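Local structure of putative restriction endonuclease domain-containing protein (Anabaena variabilis, 3OT2) at residues A[12-23]-A[27-38]; A[105-113]-A[132-142]. The protein is of unknown function but is probably a nuclease of the Uma2 (DUF820) family, in the PDDEXK clan. All coordinates share one frame; numbering follows the deposited sequence. Where two conformers were deposited one is given.

Contact 1. Residues A[12-23]-A[27-38]. With BU1 (1,4-butanediol), chain E; EDO (1,2-ethanediol), chain I.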
loop_
_atom_site.group_PDB
_atom_site.type_symbol
_atom_site.label_atom_id
_atom_site.label_comp_id
_atom_site.label_asym_id
_atom_site.label_seq_id
_atom_site.Cartn_x
_atom_site.Cartn_y
_atom_site.Cartn_z
ATOM N N LEU A 12 25.254 -0.292 7.387
ATOM C CA LEU A 12 25.077 0.725 6.354
ATOM C C LEU A 12 26.455 1.264 5.902
ATOM O O LEU A 12 26.697 1.335 4.703
ATOM C CB LEU A 12 24.148 1.856 6.844
ATOM C CG LEU A 12 23.987 3.071 5.920
ATOM C CD1 LEU A 12 23.364 2.696 4.585
ATOM C CD2 LEU A 12 23.185 4.154 6.584
ATOM N N ASP A 13 27.365 1.573 6.854
ATOM C CA ASP A 13 28.721 2.082 6.578
ATOM C C ASP A 13 29.501 1.116 5.681
ATOM O O ASP A 13 30.144 1.561 4.730
ATOM C CB ASP A 13 29.497 2.351 7.886
ATOM C CG ASP A 13 28.971 3.522 8.710
ATOM O OD1 ASP A 13 28.410 4.485 8.106
ATOM O OD2 ASP A 13 29.153 3.502 9.951
ATOM N N GLU A 14 29.390 -0.203 5.954
ATOM C CA GLU A 14 30.005 -1.267 5.158
ATOM C C GLU A 14 29.357 -1.325 3.766
ATOM O O GLU A 14 30.073 -1.385 2.769
ATOM C CB GLU A 14 29.881 -2.628 5.866
ATOM C CG GLU A 14 30.852 -2.825 7.021
ATOM C CD GLU A 14 30.510 -3.934 8.002
ATOM O OE1 GLU A 14 29.702 -4.825 7.652
ATOM O OE2 GLU A 14 31.069 -3.918 9.122
ATOM N N PHE A 15 28.008 -1.265 3.701
ATOM C CA PHE A 15 27.251 -1.291 2.440
ATOM C C PHE A 15 27.683 -0.165 1.493
ATOM O O PHE A 15 27.810 -0.397 0.291
ATOM C CB PHE A 15 25.720 -1.205 2.696
ATOM C CG PHE A 15 24.901 -0.922 1.449
ATOM C CD1 PHE A 15 24.548 -1.948 0.582
ATOM C CD2 PHE A 15 24.520 0.381 1.124
ATOM C CE1 PHE A 15 23.830 -1.677 -0.591
ATOM C CE2 PHE A 15 23.811 0.649 -0.057
ATOM C CZ PHE A 15 23.466 -0.383 -0.897
ATOM N N LEU A 16 27.862 1.057 2.028
ATOM C CA LEU A 16 28.206 2.242 1.248
ATOM C C LEU A 16 29.629 2.183 0.663
ATOM O O LEU A 16 29.926 2.936 -0.259
ATOM C CB LEU A 16 28.003 3.514 2.078
ATOM C CG LEU A 16 26.540 3.869 2.423
ATOM C CD1 LEU A 16 26.479 4.906 3.512
ATOM C CD2 LEU A 16 25.744 4.336 1.195
ATOM N N LYS A 17 30.480 1.274 1.150
ATOM C CA LYS A 17 31.832 1.101 0.611
ATOM C C LYS A 17 31.800 0.164 -0.606
ATOM O O LYS A 17 32.760 0.139 -1.377
ATOM C CB LYS A 17 32.797 0.555 1.685
ATOM C CG LYS A 17 33.064 1.515 2.846
ATOM C CD LYS A 17 33.770 0.800 3.988
ATOM C CE LYS A 17 33.706 1.562 5.285
ATOM N NZ LYS A 17 34.195 0.734 6.420
ATOM N N LEU A 18 30.703 -0.608 -0.774
ATOM C CA LEU A 18 30.529 -1.582 -1.858
ATOM C C LEU A 18 30.337 -0.900 -3.234
ATOM O O LEU A 18 29.907 0.263 -3.287
ATOM C CB LEU A 18 29.341 -2.522 -1.567
ATOM C CG LEU A 18 29.363 -3.310 -0.246
ATOM C CD1 LEU A 18 28.061 -4.055 -0.044
ATOM C CD2 LEU A 18 30.535 -4.282 -0.179
ATOM N N PRO A 19 30.646 -1.594 -4.360
ATOM C CA PRO A 19 30.492 -0.946 -5.677
ATOM C C PRO A 19 29.036 -0.847 -6.133
ATOM O O PRO A 19 28.217 -1.657 -5.693
ATOM C CB PRO A 19 31.298 -1.854 -6.610
ATOM C CG PRO A 19 31.247 -3.192 -5.970
ATOM C CD PRO A 19 31.202 -2.962 -4.492
ATOM N N GLU A 20 28.718 0.127 -7.034
ATOM C CA GLU A 20 27.364 0.284 -7.579
ATOM C C GLU A 20 27.039 -0.895 -8.522
ATOM O O GLU A 20 27.955 -1.511 -9.077
ATOM C CB GLU A 20 27.174 1.647 -8.277
ATOM C CG GLU A 20 26.965 2.834 -7.331
ATOM C CD GLU A 20 25.564 3.216 -6.875
ATOM O OE1 GLU A 20 24.571 2.622 -7.354
ATOM O OE2 GLU A 20 25.461 4.157 -6.055
ATOM N N THR A 21 25.744 -1.264 -8.622
ATOM C CA THR A 21 25.261 -2.375 -9.458
ATOM C C THR A 21 24.231 -1.861 -10.472
ATOM O O THR A 21 23.738 -0.738 -10.321
ATOM C CB THR A 21 24.657 -3.506 -8.580
ATOM O OG1 THR A 21 23.513 -3.020 -7.870
ATOM C CG2 THR A 21 25.652 -4.102 -7.602
ATOM N N GLU A 22 23.922 -2.661 -11.512
ATOM C CA GLU A 22 22.893 -2.316 -12.503
ATOM C C GLU A 22 21.931 -3.491 -12.636
ATOM O O GLU A 22 22.336 -4.541 -13.152
ATOM C CB GLU A 22 23.461 -1.912 -13.868
ATOM C CG GLU A 22 22.804 -0.664 -14.456
ATOM C CD GLU A 22 21.331 -0.748 -14.825
ATOM O OE1 GLU A 22 20.966 -1.627 -15.643
ATOM O OE2 GLU A 22 20.546 0.095 -14.329
ATOM N N PRO A 23 20.684 -3.377 -12.100
ATOM C CA PRO A 23 20.069 -2.207 -11.437
ATOM C C PRO A 23 20.699 -1.921 -10.071
ATOM O O PRO A 23 21.355 -2.796 -9.498
ATOM C CB PRO A 23 18.587 -2.611 -11.307
ATOM C CG PRO A 23 18.406 -3.768 -12.231
ATOM C CD PRO A 23 19.717 -4.483 -12.185
ATOM N N TYR A 27 19.751 -0.652 0.498
ATOM C CA TYR A 27 20.026 -1.197 1.828
ATOM C C TYR A 27 18.813 -0.840 2.689
ATOM O O TYR A 27 18.617 0.329 3.046
ATOM C CB TYR A 27 21.355 -0.668 2.389
ATOM C CG TYR A 27 21.687 -1.193 3.768
ATOM C CD1 TYR A 27 22.379 -2.392 3.934
ATOM C CD2 TYR A 27 21.350 -0.472 4.909
ATOM C CE1 TYR A 27 22.706 -2.871 5.205
ATOM C CE2 TYR A 27 21.671 -0.939 6.181
ATOM C CZ TYR A 27 22.361 -2.133 6.323
ATOM O OH TYR A 27 22.650 -2.599 7.581
ATOM N N ILE A 28 17.941 -1.844 2.924
ATOM C CA ILE A 28 16.667 -1.669 3.625
ATOM C C ILE A 28 16.580 -2.650 4.762
ATOM O O ILE A 28 16.658 -3.858 4.530
ATOM C CB ILE A 28 15.467 -1.846 2.656
ATOM C CG1 ILE A 28 15.617 -0.991 1.371
ATOM C CG2 ILE A 28 14.145 -1.539 3.384
ATOM C CD1 ILE A 28 14.878 -1.520 0.189
ATOM N N GLU A 29 16.404 -2.133 5.987
ATOM C CA GLU A 29 16.253 -2.938 7.214
ATOM C C GLU A 29 17.400 -3.963 7.362
ATOM O O GLU A 29 17.173 -5.115 7.745
ATOM C CB GLU A 29 14.875 -3.635 7.233
ATOM C CG GLU A 29 13.712 -2.652 7.189
ATOM C CD GLU A 29 12.317 -3.238 7.132
ATOM O OE1 GLU A 29 12.155 -4.334 6.548
ATOM O OE2 GLU A 29 11.371 -2.558 7.591
ATOM N N GLY A 30 18.613 -3.535 7.026
ATOM C CA GLY A 30 19.814 -4.360 7.115
ATOM C C GLY A 30 20.039 -5.344 5.981
ATOM O O GLY A 30 21.026 -6.077 6.007
ATOM N N LYS A 31 19.138 -5.365 4.975
ATOM C CA LYS A 31 19.202 -6.282 3.835
ATOM C C LYS A 31 19.566 -5.546 2.550
ATOM O O LYS A 31 19.167 -4.394 2.357
ATOM C CB LYS A 31 17.855 -7.002 3.631
ATOM C CG LYS A 31 17.326 -7.755 4.852
ATOM C CD LYS A 31 15.845 -8.116 4.682
ATOM C CE LYS A 31 15.196 -8.601 5.957
ATOM N NZ LYS A 31 14.862 -7.488 6.891
ATOM N N ILE A 32 20.312 -6.218 1.673
ATOM C CA ILE A 32 20.682 -5.664 0.375
ATOM C C ILE A 32 19.681 -6.209 -0.649
ATOM O O ILE A 32 19.562 -7.433 -0.802
ATOM C CB ILE A 32 22.156 -5.953 -0.010
ATOM C CG1 ILE A 32 23.129 -5.386 1.047
ATOM C CG2 ILE A 32 22.456 -5.395 -1.408
ATOM C CD1 ILE A 32 24.616 -5.825 0.901
ATOM N N ILE A 33 18.917 -5.310 -1.280
ATOM C CA ILE A 33 17.913 -5.676 -2.273
ATOM C C ILE A 33 18.189 -4.894 -3.545
ATOM O O ILE A 33 18.210 -3.655 -3.538
ATOM C CB ILE A 33 16.437 -5.479 -1.797
ATOM C CG1 ILE A 33 16.163 -6.175 -0.441
ATOM C CG2 ILE A 33 15.439 -5.972 -2.880
ATOM C CD1 ILE A 33 15.044 -5.566 0.367
ATOM N N GLN A 34 18.390 -5.624 -4.637
ATOM C CA GLN A 34 18.631 -5.025 -5.941
ATOM C C GLN A 34 17.310 -4.579 -6.543
ATOM O O GLN A 34 16.315 -5.297 -6.426
ATOM C CB GLN A 34 19.340 -6.023 -6.838
ATOM C CG GLN A 34 20.022 -5.375 -8.029
ATOM C CD GLN A 34 20.884 -6.327 -8.821
ATOM O OE1 GLN A 34 20.887 -7.548 -8.614
ATOM N NE2 GLN A 34 21.642 -5.771 -9.746
ATOM N N LYS A 35 17.294 -3.389 -7.175
ATOM C CA LYS A 35 16.100 -2.825 -7.815
ATOM C C LYS A 35 15.681 -3.677 -9.034
ATOM O O LYS A 35 16.515 -4.427 -9.536
ATOM C CB LYS A 35 16.363 -1.365 -8.256
ATOM C CG LYS A 35 16.230 -0.343 -7.141
ATOM C CD LYS A 35 16.348 1.089 -7.676
ATOM C CE LYS A 35 15.147 1.501 -8.510
ATOM N NZ LYS A 35 15.120 2.961 -8.757
ATOM N N PRO A 36 14.416 -3.598 -9.532
ATOM C CA PRO A 36 14.054 -4.423 -10.698
ATOM C C PRO A 36 14.737 -3.946 -11.980
ATOM O O PRO A 36 15.207 -2.808 -12.074
ATOM C CB PRO A 36 12.520 -4.283 -10.787
ATOM C CG PRO A 36 12.178 -3.130 -10.026
ATOM C CD PRO A 36 13.256 -2.810 -9.056
HETATM N N MSE A 37 14.812 -4.841 -12.962
HETATM C CA MSE A 37 15.401 -4.545 -14.261
HETATM C C MSE A 37 14.534 -3.497 -14.982
HETATM O O MSE A 37 13.307 -3.513 -14.807
HETATM C CB MSE A 37 15.515 -5.842 -15.085
HETATM C CG MSE A 37 16.543 -6.823 -14.526
HETATM SE SE MSE A 37 18.358 -6.233 -14.953
HETATM C CE MSE A 37 18.303 -6.520 -16.865
ATOM N N PRO A 38 15.135 -2.540 -15.736
ATOM C CA PRO A 38 14.311 -1.580 -16.488
ATOM C C PRO A 38 13.346 -2.285 -17.458
ATOM O O PRO A 38 13.669 -3.326 -18.010
ATOM C CB PRO A 38 15.350 -0.749 -17.258
ATOM C CG PRO A 38 16.616 -0.915 -16.473
ATOM C CD PRO A 38 16.568 -2.346 -16.033
HETATM C C1 BU1 E . 27.161 3.213 -2.888
HETATM C C2 BU1 E . 26.657 1.842 -2.434
HETATM C C3 BU1 E . 26.457 1.024 -3.710
HETATM C C4 BU1 E . 25.982 -0.375 -3.378
HETATM O O5 BU1 E . 27.576 3.939 -1.737
HETATM O O6 BU1 E . 25.729 -1.023 -4.643
HETATM C C1 EDO I . 23.314 5.942 -8.403
HETATM O O1 EDO I . 24.028 6.408 -7.261
HETATM C C2 EDO I . 22.219 5.012 -7.923
HETATM O O2 EDO I . 21.545 4.506 -9.075
#
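Tyr-27 CB sits over the centre of the Phe-15 ring, a CH-pi contact of 3.5 Å to the centroid, where helix 12-15 and the loop after it lie against the beta hairpin of strands 25-28 and 31-34, closed by a type I' turn from Ile-28 to Lys-31. The two rings are inclined at 34°, centroids 5.3 Å apart, an oblique pair. CG of Phe-15 stands anti to the backbone N (chi1 167°), which puts a face of the ring against Tyr-27 CB. Leu-12 CA lies over one face of the Tyr-27 ring, toward its rim, and Gly-30 N lies over the opposite face; Leu-12 CD1 adds a contact of 3.8 Å to Tyr-27 CD2. The hydroxyl of Tyr-27 bonds beyond this pair, to Ile-10 O. Ile-32 CD1 lies in plane at the edge of the Phe-15 ring and also meets Leu-18 CD1. Butanediol C4 approaches Phe-15 CZ to 3.5 Å; the diol's hydroxyls donate to Leu-16 O and Pro-19 O, both in the 12-23 segment. Farther along, Pro-23, preceded by a cis peptide bond, packs its CB and CG against the carbonyl oxygens of Lys-35 and Pro-36, with the selenium of Met-37 3.5 Å from Pro-23 CD. At the polar edge Pro-23 O takes two donors. Thr-21 OG1 donates a hydrogen bond to Pro-23 O at 2.7 Å, tilted from the carbonyl plane; the extended Gln-34 side chain brings NE2 to 3.0 Å from Pro-23 O, on a lone pair in the carbonyl plane, with an N-H...O angle of 160°.

Contact 2. Residues A[105-113]-A[132-142]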
loop_
_atom_site.group_PDB
_atom_site.type_symbol
_atom_site.label_atom_id
_atom_site.label_comp_id
_atom_site.label_asym_id
_atom_site.label_seq_id
_atom_site.Cartn_x
_atom_site.Cartn_y
_atom_site.Cartn_z
ATOM N N ALA A 105 16.348 12.839 3.004
ATOM C CA ALA A 105 15.156 12.332 2.348
ATOM C C ALA A 105 14.689 13.316 1.258
ATOM O O ALA A 105 14.799 14.527 1.475
ATOM C CB ALA A 105 14.054 12.099 3.374
ATOM N N PRO A 106 14.140 12.844 0.107
ATOM C CA PRO A 106 13.621 13.804 -0.899
ATOM C C PRO A 106 12.431 14.588 -0.361
ATOM O O PRO A 106 11.773 14.131 0.564
ATOM C CB PRO A 106 13.177 12.912 -2.075
ATOM C CG PRO A 106 13.687 11.535 -1.772
ATOM C CD PRO A 106 13.884 11.445 -0.288
ATOM N N ASP A 107 12.112 15.741 -0.950
ATOM C CA ASP A 107 10.895 16.456 -0.555
ATOM C C ASP A 107 9.688 15.729 -1.128
ATOM O O ASP A 107 8.611 15.718 -0.543
ATOM C CB ASP A 107 10.952 17.907 -1.066
ATOM C CG ASP A 107 11.895 18.714 -0.227
ATOM O OD1 ASP A 107 11.488 19.120 0.886
ATOM O OD2 ASP A 107 13.089 18.824 -0.614
ATOM N N TRP A 108 9.886 15.087 -2.270
ATOM C CA TRP A 108 8.847 14.361 -2.979
ATOM C C TRP A 108 9.469 13.118 -3.623
ATOM O O TRP A 108 10.415 13.237 -4.411
ATOM C CB TRP A 108 8.196 15.305 -4.014
ATOM C CG TRP A 108 7.099 14.743 -4.882
ATOM C CD1 TRP A 108 6.331 13.630 -4.655
ATOM C CD2 TRP A 108 6.573 15.366 -6.064
ATOM N NE1 TRP A 108 5.405 13.486 -5.670
ATOM C CE2 TRP A 108 5.519 14.556 -6.533
ATOM C CE3 TRP A 108 6.915 16.533 -6.795
ATOM C CZ2 TRP A 108 4.801 14.872 -7.701
ATOM C CZ3 TRP A 108 6.190 16.848 -7.942
ATOM C CH2 TRP A 108 5.166 16.016 -8.394
ATOM N N THR A 109 8.981 11.927 -3.228
ATOM C CA THR A 109 9.491 10.673 -3.778
ATOM C C THR A 109 8.442 10.078 -4.713
ATOM O O THR A 109 7.262 10.060 -4.381
ATOM C CB THR A 109 9.961 9.677 -2.681
ATOM O OG1 THR A 109 10.502 8.522 -3.320
ATOM C CG2 THR A 109 8.830 9.194 -1.755
ATOM N N ILE A 110 8.870 9.606 -5.882
ATOM C CA ILE A 110 7.959 8.973 -6.838
ATOM C C ILE A 110 8.499 7.597 -7.180
ATOM O O ILE A 110 9.641 7.469 -7.607
ATOM C CB ILE A 110 7.718 9.833 -8.103
ATOM C CG1 ILE A 110 7.131 11.219 -7.732
ATOM C CG2 ILE A 110 6.827 9.091 -9.105
ATOM C CD1 ILE A 110 7.372 12.250 -8.726
ATOM N N GLU A 111 7.667 6.567 -6.953
ATOM C CA GLU A 111 7.986 5.182 -7.246
ATOM C C GLU A 111 7.016 4.678 -8.273
ATOM O O GLU A 111 5.815 4.923 -8.166
ATOM C CB GLU A 111 7.934 4.314 -5.978
ATOM C CG GLU A 111 8.919 4.754 -4.901
ATOM C CD GLU A 111 10.374 4.358 -5.112
ATOM O OE1 GLU A 111 10.762 3.975 -6.243
ATOM O OE2 GLU A 111 11.141 4.456 -4.135
ATOM N N ILE A 112 7.527 3.997 -9.276
ATOM C CA ILE A 112 6.677 3.457 -10.332
ATOM C C ILE A 112 6.837 1.954 -10.334
ATOM O O ILE A 112 7.957 1.457 -10.469
ATOM C CB ILE A 112 7.019 4.091 -11.714
ATOM C CG1 ILE A 112 6.928 5.631 -11.658
ATOM C CG2 ILE A 112 6.112 3.542 -12.820
ATOM C CD1 ILE A 112 8.048 6.314 -12.472
ATOM N N LEU A 113 5.718 1.229 -10.182
ATOM C CA LEU A 113 5.750 -0.233 -10.215
ATOM C C LEU A 113 6.086 -0.763 -11.592
ATOM O O LEU A 113 5.783 -0.143 -12.613
ATOM C CB LEU A 113 4.409 -0.834 -9.764
ATOM C CG LEU A 113 3.960 -0.533 -8.329
ATOM C CD1 LEU A 113 2.626 -1.187 -8.075
ATOM C CD2 LEU A 113 5.017 -1.000 -7.306
ATOM N N HIS A 132 11.309 10.578 7.712
ATOM C CA HIS A 132 12.516 11.400 7.771
ATOM C C HIS A 132 12.384 12.743 7.048
ATOM O O HIS A 132 13.394 13.337 6.680
ATOM C CB HIS A 132 13.714 10.577 7.275
ATOM C CG HIS A 132 14.019 9.464 8.232
ATOM N ND1 HIS A 132 14.758 9.687 9.392
ATOM C CD2 HIS A 132 13.580 8.183 8.239
ATOM C CE1 HIS A 132 14.784 8.529 10.033
ATOM N NE2 HIS A 132 14.089 7.593 9.385
ATOM N N GLY A 133 11.152 13.234 6.920
ATOM C CA GLY A 133 10.884 14.567 6.388
ATOM C C GLY A 133 10.297 14.735 5.006
ATOM O O GLY A 133 10.048 15.867 4.596
ATOM N N THR A 134 10.096 13.645 4.246
ATOM C CA THR A 134 9.531 13.776 2.897
ATOM C C THR A 134 8.121 14.373 3.007
ATOM O O THR A 134 7.352 14.000 3.891
ATOM C CB THR A 134 9.574 12.433 2.181
ATOM O OG1 THR A 134 10.949 12.061 2.036
ATOM C CG2 THR A 134 8.907 12.458 0.803
ATOM N N GLN A 135 7.806 15.339 2.126
ATOM C CA GLN A 135 6.500 15.991 2.129
ATOM C C GLN A 135 5.465 15.104 1.486
ATOM O O GLN A 135 4.321 15.109 1.916
ATOM C CB GLN A 135 6.530 17.342 1.378
ATOM C CG GLN A 135 7.639 18.310 1.806
ATOM C CD GLN A 135 7.595 19.600 1.011
ATOM O OE1 GLN A 135 6.527 20.070 0.568
ATOM N NE2 GLN A 135 8.762 20.241 0.853
HETATM N N MSE A 136 5.827 14.405 0.410
HETATM C CA MSE A 136 4.858 13.579 -0.310
HETATM C C MSE A 136 5.514 12.397 -0.987
HETATM O O MSE A 136 6.626 12.496 -1.503
HETATM C CB MSE A 136 4.113 14.426 -1.383
HETATM C CG MSE A 136 3.021 13.619 -2.130
HETATM SE SE MSE A 136 2.039 14.701 -3.403
HETATM C CE MSE A 136 0.894 15.681 -2.167
ATOM N N GLY A 137 4.776 11.298 -1.022
ATOM C CA GLY A 137 5.150 10.110 -1.767
ATOM C C GLY A 137 4.083 9.803 -2.795
ATOM O O GLY A 137 2.892 9.981 -2.530
ATOM N N TRP A 138 4.508 9.399 -3.997
ATOM C CA TRP A 138 3.639 8.895 -5.051
ATOM C C TRP A 138 3.993 7.460 -5.348
ATOM O O TRP A 138 5.164 7.163 -5.600
ATOM C CB TRP A 138 3.808 9.686 -6.374
ATOM C CG TRP A 138 2.982 10.930 -6.567
ATOM C CD1 TRP A 138 2.287 11.633 -5.629
ATOM C CD2 TRP A 138 2.866 11.660 -7.788
ATOM N NE1 TRP A 138 1.677 12.721 -6.210
ATOM C CE2 TRP A 138 2.009 12.754 -7.545
ATOM C CE3 TRP A 138 3.359 11.454 -9.094
ATOM C CZ2 TRP A 138 1.631 13.648 -8.558
ATOM C CZ3 TRP A 138 2.980 12.333 -10.098
ATOM C CH2 TRP A 138 2.129 13.419 -9.826
ATOM N N LEU A 139 2.998 6.577 -5.350
ATOM C CA LEU A 139 3.187 5.198 -5.781
ATOM C C LEU A 139 2.325 5.044 -7.023
ATOM O O LEU A 139 1.093 5.046 -6.932
ATOM C CB LEU A 139 2.864 4.145 -4.693
ATOM C CG LEU A 139 2.913 2.670 -5.159
ATOM C CD1 LEU A 139 4.210 2.343 -5.866
ATOM C CD2 LEU A 139 2.703 1.733 -4.004
ATOM N N ILE A 140 2.972 5.009 -8.185
ATOM C CA ILE A 140 2.306 4.899 -9.489
ATOM C C ILE A 140 2.228 3.428 -9.877
ATOM O O ILE A 140 3.242 2.729 -9.872
ATOM C CB ILE A 140 3.035 5.735 -10.596
ATOM C CG1 ILE A 140 3.068 7.236 -10.239
ATOM C CG2 ILE A 140 2.399 5.470 -12.007
ATOM C CD1 ILE A 140 3.994 8.095 -11.120
ATOM N N ASP A 141 1.022 2.962 -10.196
ATOM C CA ASP A 141 0.787 1.588 -10.633
ATOM C C ASP A 141 0.322 1.632 -12.098
ATOM O O ASP A 141 -0.871 1.831 -12.339
ATOM C CB ASP A 141 -0.247 0.888 -9.730
ATOM C CG ASP A 141 -0.518 -0.559 -10.118
ATOM O OD1 ASP A 141 -0.213 -0.943 -11.270
ATOM O OD2 ASP A 141 -0.970 -1.318 -9.260
ATOM N N PRO A 142 1.235 1.475 -13.081
ATOM C CA PRO A 142 0.820 1.586 -14.503
ATOM C C PRO A 142 -0.279 0.607 -14.886
ATOM O O PRO A 142 -1.254 1.035 -15.500
ATOM C CB PRO A 142 2.114 1.313 -15.281
ATOM C CG PRO A 142 3.191 1.779 -14.330
ATOM C CD PRO A 142 2.695 1.310 -12.971
HETATM O O HOH W 1 16.108 13.822 5.786
#
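Thr-109 N to Met-136 O begins a run of five backbone hydrogen bonds that ends, just past strand 108-112, at Leu-113 N to Ile-140 O, and they straighten toward 175° at the latter. Ahead of them Asp-107 O accepts from both Gln-135 N and Met-136 N. Side-chain bonds tie the same end: Thr-134 OG1 donates to Pro-106 O at 2.7 Å, in the carbonyl plane, and Gln-135 NE2 meets Asp-107 OD1 at 2.9 Å on its anti side, out of the carboxylate plane. The other oxygen, Asp-107 OD2, is in a salt bridge with Arg-89. The strands are parallel, their axes approaching to 4.7 Å, and with helix 119-131 between them in sequence they form a beta-alpha-beta unit in the central mixed sheet; Asp-107 and Trp-108 together face Val-84 as a classic beta bulge. Among aromatic contacts, the edge of Trp-108 meets the face of Trp-138 in a T-shaped pair, planes at 84°, with Trp-108 CZ2 3.5 Å from Trp-138 CZ2. Trp-108 CG is anti to the backbone N (chi1 179°), which carries the indole across to its neighbour, while Met-136 SE makes an oblique Met-aromatic contact with the Trp-108 five-membered ring. Replacing Trp-138 by an alanine is likely to leave the Trp-108 edge without its opposing face and Pro-167 O without its indole N-H donor. Aliphatic contacts continue on the same face: Ile-110 CG2 touches Ile-140 CD1 at 3.6 Å, and Ile-112 CG2 reaches Pro-142 CG. Leu-113 CB lies 4.2 Å from Pro-142 CD.

Overall arrangement
Contact 1 closes in the chain before contact 2 opens; their centres lie about 19 Å apart and their nearest atoms about 5 Å, without touching. Contact 2 is buried, its centre about 4 Å from the centre of the chain; contact 1 is peripheral, its centre about 16 Å from that of the chain, and holds most of the butanediol pocket, which Ser-25 and Arg-70 complete. Helix 119-131 links them: Ile-28 and Ile-33 of the hairpin touch it, as do Glu-111 and Leu-113 of contact 2. Asp-81 is a second link, forming a salt bridge with Lys-35 of contact 1 and accepting a hydrogen bond from Ile-112 N of contact 2.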